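Local coordinates for protein glycoside Hydrolase (Bacteroides uniformis, PDB 5T99) that probably hydrolyses terminal beta-galactosides during agarose breakdown in a human gut symbiont, as a family 2 glycoside hydrolase, at residues 311-316 with 551-556; 497-502 with 526-531; 555-560 with 583-588. All coordinates share one frame; numbering follows the deposited sequence.

All three contacts gather at one end of the TIM barrel, round the pocket that holds D-galacto-isofagomine, and each contributes at least one residue that touches this ligand. Interaction 1 pairs the first barrel strand, 305-313, with the last, 549-552. Interaction 2 lies within the long loop between strand 490-495 and helix 534-543, so along the chain it is nested between the two segments of interaction 1. Interaction 3 follows, folding the loop between strand 549-552 and helix 598-607, and shares G555 and F556 with interaction 1. Centres lie about 10 Å (1 and 3), 11 Å (2 and 3) and 14 Å (1 and 2) apart. Barrel closure and loop folding thus jointly shape one sugar site.

Interaction 1 (311-316 with 551-556); sequences GVCLHH and FIWTGF. With GIF (D-galacto-isofagomine), chain C; EDO (1,2-ethanediol), chain Q.
A cis peptide bond that involves no proline joins W553 to T554, beside C313 of the neighbouring strand. It brings T554 back beneath the preceding indole: CG2 of T554 sits 3.2 Å from the plane of the W553 ring, over its centre. D-galacto-isofagomine occupies the opposite face, where its C1 lies nearer the rim, so that a methyl group and the ligand hold the ring between them. W553 reaches this place with CG anti to its backbone N (chi1 -168°).

From segment 311-316, two residues meet the benzo side of the indole. CB of C313 comes within 3.4 Å of CE3 of W553, and the sulfur of C313 lies at the ring edge, a Cys sulfur-aromatic contact. H315 approaches from further along: its NE2 is 3.3 Å from CH2 of W553, near the indole plane, and the two rings are almost perpendicular, at 86°. W162 stacks on H315 as well.

Two parallel beta bridges, G311 with F551 and V312 with I552, underlie these side chains. N of I552 donates to O of G311 (3.1 Å), and N of C313 to O of I552 (2.9 Å). Past the cis bond, N of G555 also bonds to O of C313, at 3.2 Å, outside the ladder. V312 and I552 run side by side, with CG1 of V312 3.9 Å from CG1 of I552. CD2 of L314 rests against CB of F556. A water links N of H315 to O of F556.

First and eighth parallel strands joined in this way close a TIM barrel, and a cis bond after a tryptophan at the end of the eighth strand recurs at the sugar site of related clan A glycosidases.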
loop_
_atom_site.group_PDB
_atom_site.type_symbol
_atom_site.label_atom_id
_atom_site.label_comp_id
_atom_site.label_asym_id
_atom_site.label_seq_id
_atom_site.Cartn_x
_atom_site.Cartn_y
_atom_site.Cartn_z
ATOM N N GLY A 311 -3.427 9.170 9.271
ATOM C CA GLY A 311 -3.395 8.468 7.988
ATOM C C GLY A 311 -2.223 8.806 7.104
ATOM O O GLY A 311 -1.575 9.829 7.282
ATOM N N VAL A 312 -1.979 7.938 6.130
ATOM C CA VAL A 312 -0.974 8.171 5.106
ATOM C C VAL A 312 -1.513 7.745 3.741
ATOM O O VAL A 312 -2.305 6.794 3.638
ATOM C CB VAL A 312 0.363 7.447 5.405
ATOM C CG1 VAL A 312 0.865 7.816 6.789
ATOM C CG2 VAL A 312 0.231 5.942 5.287
ATOM N N CYS A 313 -1.102 8.482 2.711
ATOM C CA CYS A 313 -1.272 8.045 1.343
ATOM C C CYS A 313 -0.058 7.228 1.004
ATOM O O CYS A 313 1.048 7.556 1.447
ATOM C CB CYS A 313 -1.370 9.236 0.389
ATOM S SG CYS A 313 -2.778 10.293 0.735
ATOM N N LEU A 314 -0.254 6.180 0.213
ATOM C CA LEU A 314 0.839 5.339 -0.273
ATOM C C LEU A 314 0.590 5.006 -1.729
ATOM O O LEU A 314 -0.546 4.656 -2.097
ATOM C CB LEU A 314 0.912 4.027 0.518
ATOM C CG LEU A 314 1.373 4.051 1.974
ATOM C CD1 LEU A 314 1.222 2.674 2.602
ATOM C CD2 LEU A 314 2.814 4.500 2.065
ATOM N N HIS A 315 1.637 5.116 -2.554
ATOM C CA HIS A 315 1.593 4.562 -3.902
ATOM C C HIS A 315 1.976 3.102 -3.858
ATOM O O HIS A 315 2.579 2.643 -2.901
ATOM C CB HIS A 315 2.454 5.348 -4.896
ATOM C CG HIS A 315 1.740 6.517 -5.504
ATOM N ND1 HIS A 315 0.577 6.378 -6.234
ATOM C CD2 HIS A 315 2.014 7.846 -5.479
ATOM C CE1 HIS A 315 0.161 7.570 -6.624
ATOM N NE2 HIS A 315 1.018 8.477 -6.184
ATOM N N HIS A 316 1.583 2.386 -4.903
ATOM C CA HIS A 316 1.632 0.933 -4.913
ATOM C C HIS A 316 3.011 0.327 -5.062
ATOM O O HIS A 316 3.194 -0.831 -4.687
ATOM C CB HIS A 316 0.694 0.353 -5.972
ATOM C CG HIS A 316 1.147 0.571 -7.381
ATOM N ND1 HIS A 316 1.090 1.803 -8.004
ATOM C CD2 HIS A 316 1.640 -0.292 -8.299
ATOM C CE1 HIS A 316 1.534 1.689 -9.242
ATOM N NE2 HIS A 316 1.874 0.428 -9.447
ATOM N N PHE A 551 -4.609 12.474 5.964
ATOM C CA PHE A 551 -3.898 11.458 5.224
ATOM C C PHE A 551 -2.717 12.145 4.533
ATOM O O PHE A 551 -2.906 12.895 3.576
ATOM C CB PHE A 551 -4.852 10.784 4.238
ATOM C CG PHE A 551 -5.861 9.858 4.899
ATOM C CD1 PHE A 551 -5.599 8.498 5.025
ATOM C CD2 PHE A 551 -7.065 10.353 5.403
ATOM C CE1 PHE A 551 -6.519 7.648 5.629
ATOM C CE2 PHE A 551 -7.980 9.511 6.016
ATOM C CZ PHE A 551 -7.709 8.157 6.135
ATOM N N ILE A 552 -1.498 11.907 5.030
ATOM C CA ILE A 552 -0.354 12.735 4.637
ATOM C C ILE A 552 0.133 12.318 3.276
ATOM O O ILE A 552 -0.037 11.172 2.909
ATOM C CB ILE A 552 0.805 12.692 5.668
ATOM C CG1 ILE A 552 1.634 11.400 5.534
ATOM C CG2 ILE A 552 0.266 12.933 7.080
ATOM C CD1 ILE A 552 2.730 11.253 6.558
ATOM N N TRP A 553 0.719 13.261 2.536
ATOM C CA TRP A 553 1.381 12.969 1.259
ATOM C C TRP A 553 2.917 13.009 1.440
ATOM O O TRP A 553 3.492 14.087 1.365
ATOM C CB TRP A 553 0.952 13.985 0.177
ATOM C CG TRP A 553 1.391 13.500 -1.158
ATOM C CD1 TRP A 553 2.536 13.826 -1.828
ATOM C CD2 TRP A 553 0.739 12.498 -1.934
ATOM N NE1 TRP A 553 2.624 13.096 -2.994
ATOM C CE2 TRP A 553 1.532 12.269 -3.078
ATOM C CE3 TRP A 553 -0.444 11.763 -1.767
ATOM C CZ2 TRP A 553 1.169 11.341 -4.060
ATOM C CZ3 TRP A 553 -0.803 10.857 -2.728
ATOM C CH2 TRP A 553 -0.005 10.647 -3.869
ATOM N N THR A 554 3.624 11.903 1.685
ATOM C CA THR A 554 3.162 10.526 1.756
ATOM C C THR A 554 3.864 9.829 2.913
ATOM O O THR A 554 4.817 10.365 3.485
ATOM C CB THR A 554 3.554 9.758 0.483
ATOM O OG1 THR A 554 4.965 9.877 0.259
ATOM C CG2 THR A 554 2.838 10.317 -0.709
ATOM N N GLY A 555 3.419 8.618 3.232
ATOM C CA GLY A 555 4.043 7.805 4.276
ATOM C C GLY A 555 5.420 7.288 3.898
ATOM O O GLY A 555 6.353 7.357 4.691
ATOM N N PHE A 556 5.520 6.765 2.679
ATOM C CA PHE A 556 6.777 6.290 2.080
ATOM C C PHE A 556 7.014 7.126 0.836
ATOM O O PHE A 556 6.049 7.539 0.168
ATOM C CB PHE A 556 6.668 4.814 1.636
ATOM C CG PHE A 556 7.268 3.816 2.600
ATOM C CD1 PHE A 556 8.220 2.888 2.159
ATOM C CD2 PHE A 556 6.869 3.769 3.934
ATOM C CE1 PHE A 556 8.756 1.940 3.029
ATOM C CE2 PHE A 556 7.414 2.822 4.811
ATOM C CZ PHE A 556 8.355 1.912 4.356
HETATM C C GIF C . -2.003 14.551 -5.725
HETATM N N GIF C . -1.865 15.769 -4.942
HETATM O O GIF C . 2.124 17.313 -3.899
HETATM C C1 GIF C . -0.798 13.657 -5.514
HETATM O O1 GIF C . 0.623 14.840 -7.048
HETATM C C2 GIF C . 0.509 14.425 -5.688
HETATM O O2 GIF C . -0.845 12.581 -6.449
HETATM C C3 GIF C . 0.574 15.643 -4.772
HETATM C C4 GIF C . -0.637 16.544 -4.994
HETATM C C5 GIF C . 1.867 16.428 -4.998
HETATM C C1 EDO Q . -1.009 0.267 -1.768
HETATM O O1 EDO Q . -1.079 0.297 -3.189
HETATM C C2 EDO Q . -1.142 1.676 -1.205
HETATM O O2 EDO Q . -2.213 2.386 -1.839
HETATM O O HOH W 1 4.161 5.599 -1.236
#

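Interaction 2 (497-502 with 526-531); sequences SCTSSR and IGPKWA. With GIF (D-galacto-isofagomine), chain C.
With chi1 at 53°, T499 sets OG1 between its own backbone N and carbonyl carbon, which lets the hydroxyl and the amide of the same residue reach O of I526 together; a similar first torsion, 54°, sends the indole of W530 back toward S497. Both segments belong to the long loop that follows the seventh strand of the TIM barrel, and their meeting folds this loop over the ligand pocket.

O of I526 is gripped twice. N of T499 lies 2.9 Å from it, nearly in line with the carbonyl bond, whereas OG1 of T499, also 2.9 Å from this O, comes from well above the carbonyl plane. Beyond G527, where a side chain would run into O of S497 and CB of A531, a type I beta turn runs from P528 to A531. CB of A531 packs 3.4 Å from O of S497, and CD of P528 touches the same oxygen at 3.6 Å. P528 also lays CB over one face of the W530 ring, toward its rim.

The polar ends converge on the hydroxyl O of D-galacto-isofagomine. OG of S497, which is hydrogen-bonded to Y473 too, forms a 2.9 Å bond with it. W530 meets that oxygen at the edge of its ring, in plane, through a somewhat bent N-H bond from NE1 (3.0 Å, 146°).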
loop_
_atom_site.group_PDB
_atom_site.type_symbol
_atom_site.label_atom_id
_atom_site.label_comp_id
_atom_site.label_asym_id
_atom_site.label_seq_id
_atom_site.Cartn_x
_atom_site.Cartn_y
_atom_site.Cartn_z
ATOM N N SER A 497 2.423 17.561 2.189
ATOM C CA SER A 497 3.331 17.585 1.018
ATOM C C SER A 497 4.688 18.280 1.282
ATOM O O SER A 497 5.361 18.729 0.353
ATOM C CB SER A 497 2.633 18.147 -0.240
ATOM O OG SER A 497 2.138 17.093 -1.047
ATOM N N CYS A 498 5.095 18.306 2.552
ATOM C CA CYS A 498 6.421 18.727 2.961
ATOM C C CYS A 498 7.414 17.736 2.361
ATOM O O CYS A 498 7.134 16.534 2.250
ATOM C CB CYS A 498 6.508 18.718 4.493
ATOM S SG CYS A 498 8.014 19.418 5.217
ATOM N N THR A 499 8.563 18.248 1.946
ATOM C CA THR A 499 9.589 17.439 1.309
ATOM C C THR A 499 10.872 17.452 2.131
ATOM O O THR A 499 11.183 18.445 2.803
ATOM C CB THR A 499 9.880 17.955 -0.111
ATOM O OG1 THR A 499 10.181 19.356 -0.060
ATOM C CG2 THR A 499 8.671 17.743 -0.992
ATOM N N SER A 500 11.613 16.350 2.053
ATOM C CA SER A 500 12.927 16.238 2.676
ATOM C C SER A 500 13.716 15.078 2.080
ATOM O O SER A 500 13.140 14.158 1.494
ATOM C CB SER A 500 12.802 16.066 4.188
ATOM O OG SER A 500 12.045 14.925 4.534
ATOM N N SER A 501 15.038 15.160 2.189
ATOM C CA SER A 501 15.927 14.034 1.896
ATOM C C SER A 501 16.453 13.530 3.238
ATOM O O SER A 501 16.766 14.341 4.115
ATOM C CB SER A 501 17.088 14.468 0.998
ATOM O OG SER A 501 16.628 15.075 -0.206
ATOM N N ARG A 502 16.530 12.205 3.396
ATOM C CA ARG A 502 16.989 11.574 4.645
ATOM C C ARG A 502 18.391 12.033 5.014
ATOM O O ARG A 502 19.301 11.915 4.201
ATOM C CB ARG A 502 17.009 10.039 4.507
ATOM C CG ARG A 502 17.348 9.303 5.804
ATOM C CD ARG A 502 17.115 7.800 5.696
ATOM N NE ARG A 502 17.834 7.222 4.567
ATOM C CZ ARG A 502 19.149 6.991 4.522
ATOM N NH1 ARG A 502 19.939 7.271 5.556
ATOM N NH2 ARG A 502 19.684 6.470 3.418
ATOM N N ILE A 526 10.310 22.850 3.583
ATOM C CA ILE A 526 10.166 23.155 2.162
ATOM C C ILE A 526 9.135 22.227 1.517
ATOM O O ILE A 526 8.976 21.082 1.938
ATOM C CB ILE A 526 11.535 22.993 1.436
ATOM C CG1 ILE A 526 12.624 23.872 2.090
ATOM C CG2 ILE A 526 11.422 23.269 -0.062
ATOM C CD1 ILE A 526 12.299 25.351 2.190
ATOM N N GLY A 527 8.446 22.741 0.496
ATOM C CA GLY A 527 7.605 21.930 -0.391
ATOM C C GLY A 527 7.095 22.738 -1.582
ATOM O O GLY A 527 7.417 23.911 -1.697
ATOM N N PRO A 528 6.290 22.118 -2.472
ATOM C CA PRO A 528 5.587 22.859 -3.539
ATOM C C PRO A 528 4.666 23.971 -3.009
ATOM O O PRO A 528 4.489 24.099 -1.794
ATOM C CB PRO A 528 4.767 21.769 -4.253
ATOM C CG PRO A 528 4.755 20.592 -3.328
ATOM C CD PRO A 528 6.029 20.667 -2.549
ATOM N N LYS A 529 4.078 24.756 -3.914
ATOM C CA LYS A 529 3.332 25.978 -3.555
ATOM C C LYS A 529 2.205 25.753 -2.533
ATOM O O LYS A 529 1.969 26.587 -1.675
ATOM C CB LYS A 529 2.764 26.658 -4.815
ATOM N N TRP A 530 1.550 24.599 -2.615
ATOM C CA TRP A 530 0.419 24.240 -1.739
ATOM C C TRP A 530 0.860 23.523 -0.457
ATOM O O TRP A 530 0.029 23.220 0.402
ATOM C CB TRP A 530 -0.569 23.337 -2.494
ATOM C CG TRP A 530 0.081 22.122 -3.095
ATOM C CD1 TRP A 530 0.272 20.898 -2.498
ATOM C CD2 TRP A 530 0.662 22.023 -4.406
ATOM N NE1 TRP A 530 0.923 20.045 -3.364
ATOM C CE2 TRP A 530 1.174 20.706 -4.539
ATOM C CE3 TRP A 530 0.792 22.922 -5.486
ATOM C CZ2 TRP A 530 1.802 20.258 -5.714
ATOM C CZ3 TRP A 530 1.434 22.485 -6.652
ATOM C CH2 TRP A 530 1.932 21.159 -6.754
ATOM N N ALA A 531 2.153 23.237 -0.332
ATOM C CA ALA A 531 2.649 22.444 0.768
ATOM C C ALA A 531 2.784 23.265 2.037
ATOM O O ALA A 531 2.694 24.493 2.020
ATOM C CB ALA A 531 3.978 21.802 0.404
HETATM C C GIF C . -2.003 14.551 -5.725
HETATM N N GIF C . -1.865 15.769 -4.942
HETATM O O GIF C . 2.124 17.313 -3.899
HETATM C C1 GIF C . -0.798 13.657 -5.514
HETATM O O1 GIF C . 0.623 14.840 -7.048
HETATM C C2 GIF C . 0.509 14.425 -5.688
HETATM O O2 GIF C . -0.845 12.581 -6.449
HETATM C C3 GIF C . 0.574 15.643 -4.772
HETATM C C4 GIF C . -0.637 16.544 -4.994
HETATM C C5 GIF C . 1.867 16.428 -4.998
#

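Interaction 3 (555-560 with 583-588); sequences GFDYLG and RSSYFG. With GIF (D-galacto-isofagomine), chain C.
Hydrogen bonds dominate where D557 meets S585 and G588. OD1 of D557 takes two donors from opposite faces of its carboxylate plane: N of G588 at 2.7 Å and OG of S585, also at 2.7 Å. OG of S585 in turn accepts from N of Y558 (2.9 Å), so one serine hydroxyl relays between backbone and carboxylate. Main-chain bonds join the oppositely directed segments beside the single L559-S584 bridge: N of S585 to O of Y558, and N of G560 to O of R583 (3.0 Å). OD2 of D557 forms a salt bridge with K597, so an alanine here would probably leave that lysine without its charged mate, and N of G588 and OG of S585 without their shared acceptor.

Among aromatic contacts, CB of S585 makes a CH-pi contact with Y558, 3.8 Å from the ring centroid and over its face. CD2 of F587 lies 3.3 Å from OH of Y558, hydrogen-bonded by NE1 of W553. The far end of F587, CZ, comes 3.4 Å from O of D-galacto-isofagomine.

Both segments lie in the loop between the last barrel strand, 549-552, and helix 598-607, while F556 packs against helix 327-339.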
loop_
_atom_site.group_PDB
_atom_site.type_symbol
_atom_site.label_atom_id
_atom_site.label_comp_id
_atom_site.label_asym_id
_atom_site.label_seq_id
_atom_site.Cartn_x
_atom_site.Cartn_y
_atom_site.Cartn_z
ATOM N N GLY A 555 3.419 8.618 3.232
ATOM C CA GLY A 555 4.043 7.805 4.276
ATOM C C GLY A 555 5.420 7.288 3.898
ATOM O O GLY A 555 6.353 7.357 4.691
ATOM N N PHE A 556 5.520 6.765 2.679
ATOM C CA PHE A 556 6.777 6.290 2.080
ATOM C C PHE A 556 7.014 7.126 0.836
ATOM O O PHE A 556 6.049 7.539 0.168
ATOM C CB PHE A 556 6.668 4.814 1.636
ATOM C CG PHE A 556 7.268 3.816 2.600
ATOM C CD1 PHE A 556 8.220 2.888 2.159
ATOM C CD2 PHE A 556 6.869 3.769 3.934
ATOM C CE1 PHE A 556 8.756 1.940 3.029
ATOM C CE2 PHE A 556 7.414 2.822 4.811
ATOM C CZ PHE A 556 8.355 1.912 4.356
ATOM N N ASP A 557 8.283 7.347 0.491
ATOM C CA ASP A 557 8.591 7.853 -0.844
ATOM C C ASP A 557 8.173 6.804 -1.869
ATOM O O ASP A 557 8.053 5.604 -1.561
ATOM C CB ASP A 557 10.083 8.204 -1.026
ATOM C CG ASP A 557 10.446 9.556 -0.451
ATOM O OD1 ASP A 557 9.654 10.512 -0.604
ATOM O OD2 ASP A 557 11.546 9.672 0.141
ATOM N N TYR A 558 7.963 7.281 -3.088
ATOM C CA TYR A 558 7.508 6.456 -4.211
ATOM C C TYR A 558 8.236 6.884 -5.480
ATOM O O TYR A 558 8.774 7.975 -5.552
ATOM C CB TYR A 558 5.990 6.613 -4.397
ATOM C CG TYR A 558 5.556 8.050 -4.584
ATOM C CD1 TYR A 558 5.469 8.618 -5.856
ATOM C CD2 TYR A 558 5.248 8.850 -3.495
ATOM C CE1 TYR A 558 5.070 9.934 -6.034
ATOM C CE2 TYR A 558 4.858 10.171 -3.666
ATOM C CZ TYR A 558 4.764 10.705 -4.934
ATOM O OH TYR A 558 4.380 12.015 -5.095
ATOM N N LEU A 559 8.214 6.014 -6.476
ATOM C CA LEU A 559 8.849 6.259 -7.762
ATOM C C LEU A 559 7.987 7.177 -8.618
ATOM O O LEU A 559 6.766 7.067 -8.599
ATOM C CB LEU A 559 9.086 4.927 -8.477
ATOM C CG LEU A 559 10.150 4.013 -7.851
ATOM C CD1 LEU A 559 9.962 2.575 -8.299
ATOM C CD2 LEU A 559 11.554 4.484 -8.205
ATOM N N GLY A 560 8.636 8.074 -9.368
ATOM C CA GLY A 560 7.959 9.124 -10.157
ATOM C C GLY A 560 7.863 8.820 -11.649
ATOM O O GLY A 560 8.638 8.001 -12.176
ATOM N N ARG A 583 14.335 10.960 -10.189
ATOM C CA ARG A 583 13.407 9.897 -10.612
ATOM C C ARG A 583 12.368 9.463 -9.555
ATOM O O ARG A 583 11.508 8.634 -9.868
ATOM C CB ARG A 583 14.194 8.644 -11.039
ATOM C CG ARG A 583 14.816 7.865 -9.881
ATOM C CD ARG A 583 15.449 6.556 -10.312
ATOM N NE ARG A 583 16.286 6.004 -9.236
ATOM C CZ ARG A 583 17.113 4.962 -9.362
ATOM N NH1 ARG A 583 17.831 4.563 -8.306
ATOM N NH2 ARG A 583 17.233 4.314 -10.529
ATOM N N SER A 584 12.478 9.954 -8.314
ATOM C CA SER A 584 11.564 9.546 -7.233
ATOM C C SER A 584 11.285 10.696 -6.255
ATOM O O SER A 584 11.796 11.805 -6.423
ATOM C CB SER A 584 12.066 8.253 -6.534
ATOM O OG SER A 584 13.229 8.436 -5.744
ATOM N N SER A 585 10.451 10.434 -5.252
ATOM C CA SER A 585 9.878 11.501 -4.436
ATOM C C SER A 585 10.719 11.882 -3.233
ATOM O O SER A 585 11.664 11.169 -2.847
ATOM C CB SER A 585 8.470 11.109 -3.975
ATOM O OG SER A 585 8.513 10.110 -2.976
ATOM N N TYR A 586 10.347 13.030 -2.663
ATOM C CA TYR A 586 10.846 13.510 -1.385
ATOM C C TYR A 586 9.727 13.696 -0.335
ATOM O O TYR A 586 9.998 14.069 0.819
ATOM C CB TYR A 586 11.538 14.863 -1.592
ATOM C CG TYR A 586 12.683 14.868 -2.586
ATOM C CD1 TYR A 586 14.012 14.841 -2.153
ATOM C CD2 TYR A 586 12.438 14.936 -3.959
ATOM C CE1 TYR A 586 15.064 14.866 -3.058
ATOM C CE2 TYR A 586 13.482 14.953 -4.869
ATOM C CZ TYR A 586 14.792 14.927 -4.408
ATOM O OH TYR A 586 15.816 14.938 -5.313
ATOM N N PHE A 587 8.481 13.427 -0.726
ATOM C CA PHE A 587 7.305 13.661 0.131
ATOM C C PHE A 587 7.205 12.683 1.311
ATOM O O PHE A 587 6.548 12.969 2.307
ATOM C CB PHE A 587 6.015 13.539 -0.697
ATOM C CG PHE A 587 5.844 14.602 -1.749
ATOM C CD1 PHE A 587 5.695 15.931 -1.395
ATOM C CD2 PHE A 587 5.777 14.258 -3.097
ATOM C CE1 PHE A 587 5.516 16.909 -2.363
ATOM C CE2 PHE A 587 5.596 15.231 -4.074
ATOM C CZ PHE A 587 5.471 16.563 -3.704
ATOM N N GLY A 588 7.826 11.519 1.171
ATOM C CA GLY A 588 7.739 10.459 2.165
ATOM C C GLY A 588 8.290 10.852 3.521
ATOM O O GLY A 588 9.325 11.512 3.606
HETATM C C GIF C . -2.003 14.551 -5.725
HETATM N N GIF C . -1.865 15.769 -4.942
HETATM O O GIF C . 2.124 17.313 -3.899
HETATM C C1 GIF C . -0.798 13.657 -5.514
HETATM O O1 GIF C . 0.623 14.840 -7.048
HETATM C C2 GIF C . 0.509 14.425 -5.688
HETATM O O2 GIF C . -0.845 12.581 -6.449
HETATM C C3 GIF C . 0.574 15.643 -4.772
HETATM C C4 GIF C . -0.637 16.544 -4.994
HETATM C C5 GIF C . 1.867 16.428 -4.998
#